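Long-range contacts in secreted protein (Streptomyces lividans, PDB 4UNM), which is a copper radical oxidase homologous to galactose oxidase and is required for glycan deposition at hyphal tips and for morphogenesis: residues 113-118 and 184-189; 124-129 and 279-284. All blocks are in the same frame, centred on the assembly; numbering follows the deposited sequence.

Contact 1 (113-118 and 184-189); sequences KLKGDV and RIYVEA
With CG anti to the backbone N in both Tyr186 (chi1 172°) and Glu188 (chi1 -178°), phenol and carboxylate rise from the same side of the strand to meet the loop at Lys115, Gly116 and Asp117. The aliphatic part of Lys115 lies over one face of the Tyr186 ring, CG standing 3.9 Å from the ring centroid in a CH-pi contact, while Lys115 CD continues past the ring to 3.8 Å from Tyr186 CB. Strand 181-188 belongs to the closed antiparallel barrel of the GlxA beta barrel domain, and the loop packs against it at the surface. Glu188 OE1 takes two donors: Asp117 N, 2.9 Å away on the syn side but tilted out of the carboxylate plane (N-H...O 164°), and Tyr186 OH, 2.6 Å away at the anti lone pair. Lys228 hydrogen-bonds Tyr186 OH and the carbonyl of Asp117, and makes a long, weak ion pair with Glu188 OE1, which may help stabilise it. Were Glu188 replaced by an alanine, Asp117 N would probably lose its acceptor and Tyr186 OH, though still held by Lys228, its carboxylate partner. Gly116 CA passes 3.5 Å from Glu188 OE1, where a CB would collide with OE1 and the phenol oxygen.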
loop_
_atom_site.group_PDB
_atom_site.type_symbol
_atom_site.label_atom_id
_atom_site.label_comp_id
_atom_site.label_asym_id
_atom_site.label_seq_id
_atom_site.Cartn_x
_atom_site.Cartn_y
_atom_site.Cartn_z
ATOM N N LYS A 113 18.938 -0.572 16.917
ATOM C CA LYS A 113 19.078 -1.950 17.424
ATOM C C LYS A 113 17.941 -2.293 18.398
ATOM O O LYS A 113 17.605 -1.489 19.276
ATOM C CB LYS A 113 20.438 -2.139 18.106
ATOM N N LEU A 114 17.330 -3.468 18.216
ATOM C CA LEU A 114 16.306 -3.957 19.132
ATOM C C LEU A 114 16.990 -4.422 20.413
ATOM O O LEU A 114 17.994 -5.131 20.353
ATOM N N LYS A 115 16.464 -4.000 21.560
ATOM C CA LYS A 115 17.054 -4.329 22.875
ATOM C C LYS A 115 16.110 -5.220 23.705
ATOM O O LYS A 115 14.958 -5.432 23.349
ATOM C CB LYS A 115 17.449 -3.052 23.648
ATOM C CG LYS A 115 16.394 -1.951 23.695
ATOM C CD LYS A 115 16.942 -0.659 24.270
ATOM C CE LYS A 115 17.890 0.023 23.302
ATOM N NZ LYS A 115 19.165 0.392 23.962
ATOM N N GLY A 116 16.616 -5.758 24.803
ATOM C CA GLY A 116 15.779 -6.401 25.802
ATOM C C GLY A 116 15.431 -7.841 25.460
ATOM O O GLY A 116 16.054 -8.462 24.622
ATOM N N ASP A 117 14.415 -8.356 26.135
ATOM C CA ASP A 117 14.071 -9.762 26.118
ATOM C C ASP A 117 13.138 -10.065 24.956
ATOM O O ASP A 117 12.006 -9.574 24.916
ATOM C CB ASP A 117 13.391 -10.084 27.443
ATOM C CG ASP A 117 13.049 -11.546 27.610
ATOM O OD1 ASP A 117 12.892 -12.299 26.615
ATOM O OD2 ASP A 117 12.889 -11.920 28.785
ATOM N N VAL A 118 13.586 -10.909 24.025
ATOM C CA VAL A 118 12.806 -11.181 22.804
ATOM C C VAL A 118 11.462 -11.850 23.055
ATOM O O VAL A 118 10.629 -11.885 22.157
ATOM C CB VAL A 118 13.576 -12.036 21.767
ATOM C CG1 VAL A 118 14.887 -11.358 21.375
ATOM C CG2 VAL A 118 13.812 -13.462 22.272
ATOM N N ARG A 184 12.493 9.687 24.784
ATOM C CA ARG A 184 12.198 8.354 24.270
ATOM C C ARG A 184 12.832 7.322 25.180
ATOM O O ARG A 184 13.989 7.480 25.571
ATOM C CB ARG A 184 12.798 8.219 22.857
ATOM C CG ARG A 184 12.318 9.300 21.900
ATOM C CD ARG A 184 13.172 9.383 20.631
ATOM N NE ARG A 184 12.741 8.415 19.624
ATOM C CZ ARG A 184 13.404 7.314 19.247
ATOM N NH1 ARG A 184 14.583 6.980 19.787
ATOM N NH2 ARG A 184 12.883 6.537 18.294
ATOM N N ILE A 185 12.080 6.304 25.579
ATOM C CA ILE A 185 12.644 5.255 26.422
ATOM C C ILE A 185 12.059 3.907 26.045
ATOM O O ILE A 185 10.846 3.780 25.774
ATOM C CB ILE A 185 12.427 5.612 27.920
ATOM C CG1 ILE A 185 13.290 4.714 28.830
ATOM C CG2 ILE A 185 10.942 5.624 28.285
ATOM C CD1 ILE A 185 14.777 4.827 28.501
ATOM N N TYR A 186 12.907 2.888 25.990
ATOM C CA TYR A 186 12.419 1.537 25.756
ATOM C C TYR A 186 11.668 1.005 26.998
ATOM O O TYR A 186 12.063 1.252 28.159
ATOM C CB TYR A 186 13.556 0.591 25.378
ATOM C CG TYR A 186 13.150 -0.869 25.319
ATOM C CD1 TYR A 186 12.541 -1.410 24.185
ATOM C CD2 TYR A 186 13.405 -1.725 26.389
ATOM C CE1 TYR A 186 12.187 -2.758 24.134
ATOM C CE2 TYR A 186 13.040 -3.049 26.343
ATOM C CZ TYR A 186 12.437 -3.570 25.221
ATOM O OH TYR A 186 12.076 -4.908 25.210
ATOM N N VAL A 187 10.548 0.326 26.749
ATOM C CA VAL A 187 9.749 -0.250 27.826
ATOM C C VAL A 187 9.439 -1.666 27.440
ATOM O O VAL A 187 9.457 -2.023 26.264
ATOM C CB VAL A 187 8.464 0.561 28.173
ATOM C CG1 VAL A 187 8.794 1.975 28.644
ATOM C CG2 VAL A 187 7.479 0.648 26.996
ATOM N N GLU A 188 9.156 -2.486 28.451
ATOM C CA GLU A 188 9.018 -3.911 28.258
ATOM C C GLU A 188 8.027 -4.464 29.304
ATOM O O GLU A 188 7.976 -3.974 30.444
ATOM C CB GLU A 188 10.399 -4.555 28.404
ATOM C CG GLU A 188 10.418 -6.042 28.171
ATOM C CD GLU A 188 11.825 -6.611 28.220
ATOM O OE1 GLU A 188 12.601 -6.358 27.277
ATOM O OE2 GLU A 188 12.145 -7.293 29.219
ATOM N N ALA A 189 7.226 -5.439 28.878
ATOM C CA ALA A 189 6.272 -6.134 29.742
ATOM C C ALA A 189 7.025 -6.891 30.808
ATOM O O ALA A 189 8.120 -7.364 30.572
ATOM C CB ALA A 189 5.441 -7.122 28.941
#

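Contact 2 (124-129 and 279-284); sequences LMVVHN and IGQLVP
Leu124 reaches from strand 122-129 to the carbonyl of Ile279. Its CB is directed at the loop, and CG, anti to the backbone N (chi1 162°), carries the branch point forward to lie alongside Val126 CG2. Of the two methyls, CD1 packs on Arg184 of the neighbouring strand, and CD2 ends 3.3 Å from Ile279 O, a close van der Waals approach; Arg184 NE hydrogen-bonds that oxygen. At Gly280 a CB would press on the preceding carbonyl O, given these backbone angles, and on Leu124 CD2. Two residues on, along the same outer face of the strand, Val126 CG1 meets Ile279 CD1 at 4.3 Å, and the Gln281 chain runs roughly perpendicular to the Val126 side chain. The Gln281 amide and His128 imidazole approach each other from the two segments, their planes 54° apart; the His128 ring stacks with Tyr218 of strand 217-221. Here the barrel domain rests on a loop of a Kelch motif, whose backbone is pinned by Asp277 OD1 accepting the N-H groups of Ile279 and Gln281. No hydrogen bond joins the two segments, so the contact rests on van der Waals packing, partly against polar groups; the polar tie to Ile279 O comes from Arg184.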
loop_
_atom_site.group_PDB
_atom_site.type_symbol
_atom_site.label_atom_id
_atom_site.label_comp_id
_atom_site.label_asym_id
_atom_site.label_seq_id
_atom_site.Cartn_x
_atom_site.Cartn_y
_atom_site.Cartn_z
ATOM N N LEU A 124 9.161 1.435 22.076
ATOM C CA LEU A 124 9.464 2.814 22.405
ATOM C C LEU A 124 8.269 3.435 23.105
ATOM O O LEU A 124 7.151 3.401 22.571
ATOM C CB LEU A 124 9.712 3.588 21.084
ATOM C CG LEU A 124 9.655 5.129 21.050
ATOM C CD1 LEU A 124 10.953 5.675 21.598
ATOM C CD2 LEU A 124 9.408 5.723 19.648
ATOM N N MET A 125 8.517 4.038 24.257
ATOM C CA MET A 125 7.612 4.972 24.893
ATOM C C MET A 125 8.103 6.386 24.706
ATOM O O MET A 125 9.258 6.671 24.995
ATOM C CB MET A 125 7.518 4.666 26.386
ATOM C CG MET A 125 6.530 5.532 27.143
ATOM S SD MET A 125 4.782 5.184 26.823
ATOM C CE MET A 125 4.757 3.415 27.206
ATOM N N VAL A 126 7.226 7.272 24.238
ATOM C CA VAL A 126 7.563 8.694 24.148
ATOM C C VAL A 126 6.952 9.431 25.312
ATOM O O VAL A 126 5.715 9.606 25.372
ATOM C CB VAL A 126 7.087 9.335 22.815
ATOM C CG1 VAL A 126 7.573 10.774 22.711
ATOM C CG2 VAL A 126 7.614 8.553 21.616
ATOM N N VAL A 127 7.810 9.877 26.240
ATOM C CA VAL A 127 7.333 10.560 27.426
ATOM C C VAL A 127 7.176 12.037 27.126
ATOM O O VAL A 127 8.095 12.657 26.582
ATOM C CB VAL A 127 8.275 10.378 28.631
ATOM C CG1 VAL A 127 7.666 11.003 29.886
ATOM C CG2 VAL A 127 8.565 8.908 28.846
ATOM N N HIS A 128 6.026 12.586 27.491
ATOM C CA HIS A 128 5.736 13.983 27.385
ATOM C C HIS A 128 5.866 14.668 28.764
ATOM O O HIS A 128 5.376 14.143 29.774
ATOM C CB HIS A 128 4.335 14.194 26.819
ATOM C CG HIS A 128 4.159 13.633 25.440
ATOM N ND1 HIS A 128 3.629 14.367 24.400
ATOM C CD2 HIS A 128 4.478 12.420 24.923
ATOM C CE1 HIS A 128 3.601 13.621 23.304
ATOM N NE2 HIS A 128 4.131 12.444 23.588
ATOM N N ASN A 129 6.534 15.824 28.767
ATOM C CA ASN A 129 6.605 16.736 29.915
ATOM C C ASN A 129 5.950 18.071 29.575
ATOM O O ASN A 129 6.494 18.830 28.773
ATOM C CB ASN A 129 8.061 16.955 30.294
ATOM C CG ASN A 129 8.235 17.884 31.505
ATOM O OD1 ASN A 129 7.262 18.279 32.142
ATOM N ND2 ASN A 129 9.470 18.231 31.809
ATOM N N ILE A 279 11.027 10.842 15.139
ATOM C CA ILE A 279 11.196 10.140 16.430
ATOM C C ILE A 279 10.221 8.965 16.653
ATOM O O ILE A 279 10.243 8.332 17.741
ATOM C CB ILE A 279 11.204 11.099 17.631
ATOM C CG1 ILE A 279 9.846 11.691 17.921
ATOM C CG2 ILE A 279 12.186 12.243 17.395
ATOM C CD1 ILE A 279 9.780 12.321 19.304
ATOM N N GLY A 280 9.423 8.647 15.616
ATOM C CA GLY A 280 8.538 7.497 15.651
ATOM C C GLY A 280 7.152 7.754 16.212
ATOM O O GLY A 280 6.440 6.787 16.531
ATOM N N GLN A 281 6.748 9.030 16.302
ATOM C CA GLN A 281 5.390 9.416 16.621
ATOM C C GLN A 281 4.566 9.463 15.353
ATOM O O GLN A 281 5.066 9.835 14.318
ATOM C CB GLN A 281 5.326 10.820 17.183
ATOM C CG GLN A 281 6.146 11.055 18.423
ATOM C CD GLN A 281 6.213 12.535 18.724
ATOM O OE1 GLN A 281 6.829 13.320 17.949
ATOM N NE2 GLN A 281 5.576 12.945 19.814
ATOM N N LEU A 282 3.277 9.195 15.471
ATOM C CA LEU A 282 2.409 9.287 14.316
ATOM C C LEU A 282 2.304 10.757 13.954
ATOM O O LEU A 282 2.053 11.608 14.813
ATOM C CB LEU A 282 1.030 8.704 14.617
ATOM C CG LEU A 282 0.061 8.727 13.411
ATOM C CD1 LEU A 282 0.503 7.730 12.358
ATOM C CD2 LEU A 282 -1.360 8.423 13.814
ATOM N N VAL A 283 2.518 11.105 12.697
ATOM C CA VAL A 283 2.310 12.515 12.341
ATOM C C VAL A 283 0.835 12.891 12.654
ATOM O O VAL A 283 -0.096 12.187 12.207
ATOM C CB VAL A 283 2.675 12.773 10.871
ATOM C CG1 VAL A 283 2.244 14.164 10.419
ATOM C CG2 VAL A 283 4.161 12.605 10.675
ATOM N N PRO A 284 0.600 13.961 13.469
ATOM C CA PRO A 284 -0.753 14.187 14.044
ATOM C C PRO A 284 -1.672 14.949 13.081
ATOM O O PRO A 284 -2.154 16.060 13.369
ATOM C CB PRO A 284 -0.469 14.998 15.311
ATOM C CG PRO A 284 0.795 15.779 14.972
ATOM C CD PRO A 284 1.618 14.817 14.122
#

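Overall arrangement
Contacts 1 and 2 have centres about 15 Å apart, on the same side of the chain's centre, and meet through the six-stranded barrel: 184-189 and 124-129 lie on its neighbouring antiparallel strands, 181-188 and 122-129. Ile185 O and Met125 N, 2.8 Å apart, probably share a hydrogen bond, and Val187 packs on Met125. Along the chain the segments come in the order 113-118, 124-129, 184-189, 279-284, so the contacts cross. In contact 1 the loop leading into the barrel's first strand lies against strand 181-188; contact 2 seats the barrel on a Kelch-motif loop of the propeller. The copper ligands, Tyr259, Tyr471, His472 and His559, belong to neither; Gly280 of contact 2 lies about 14 Å from the metal.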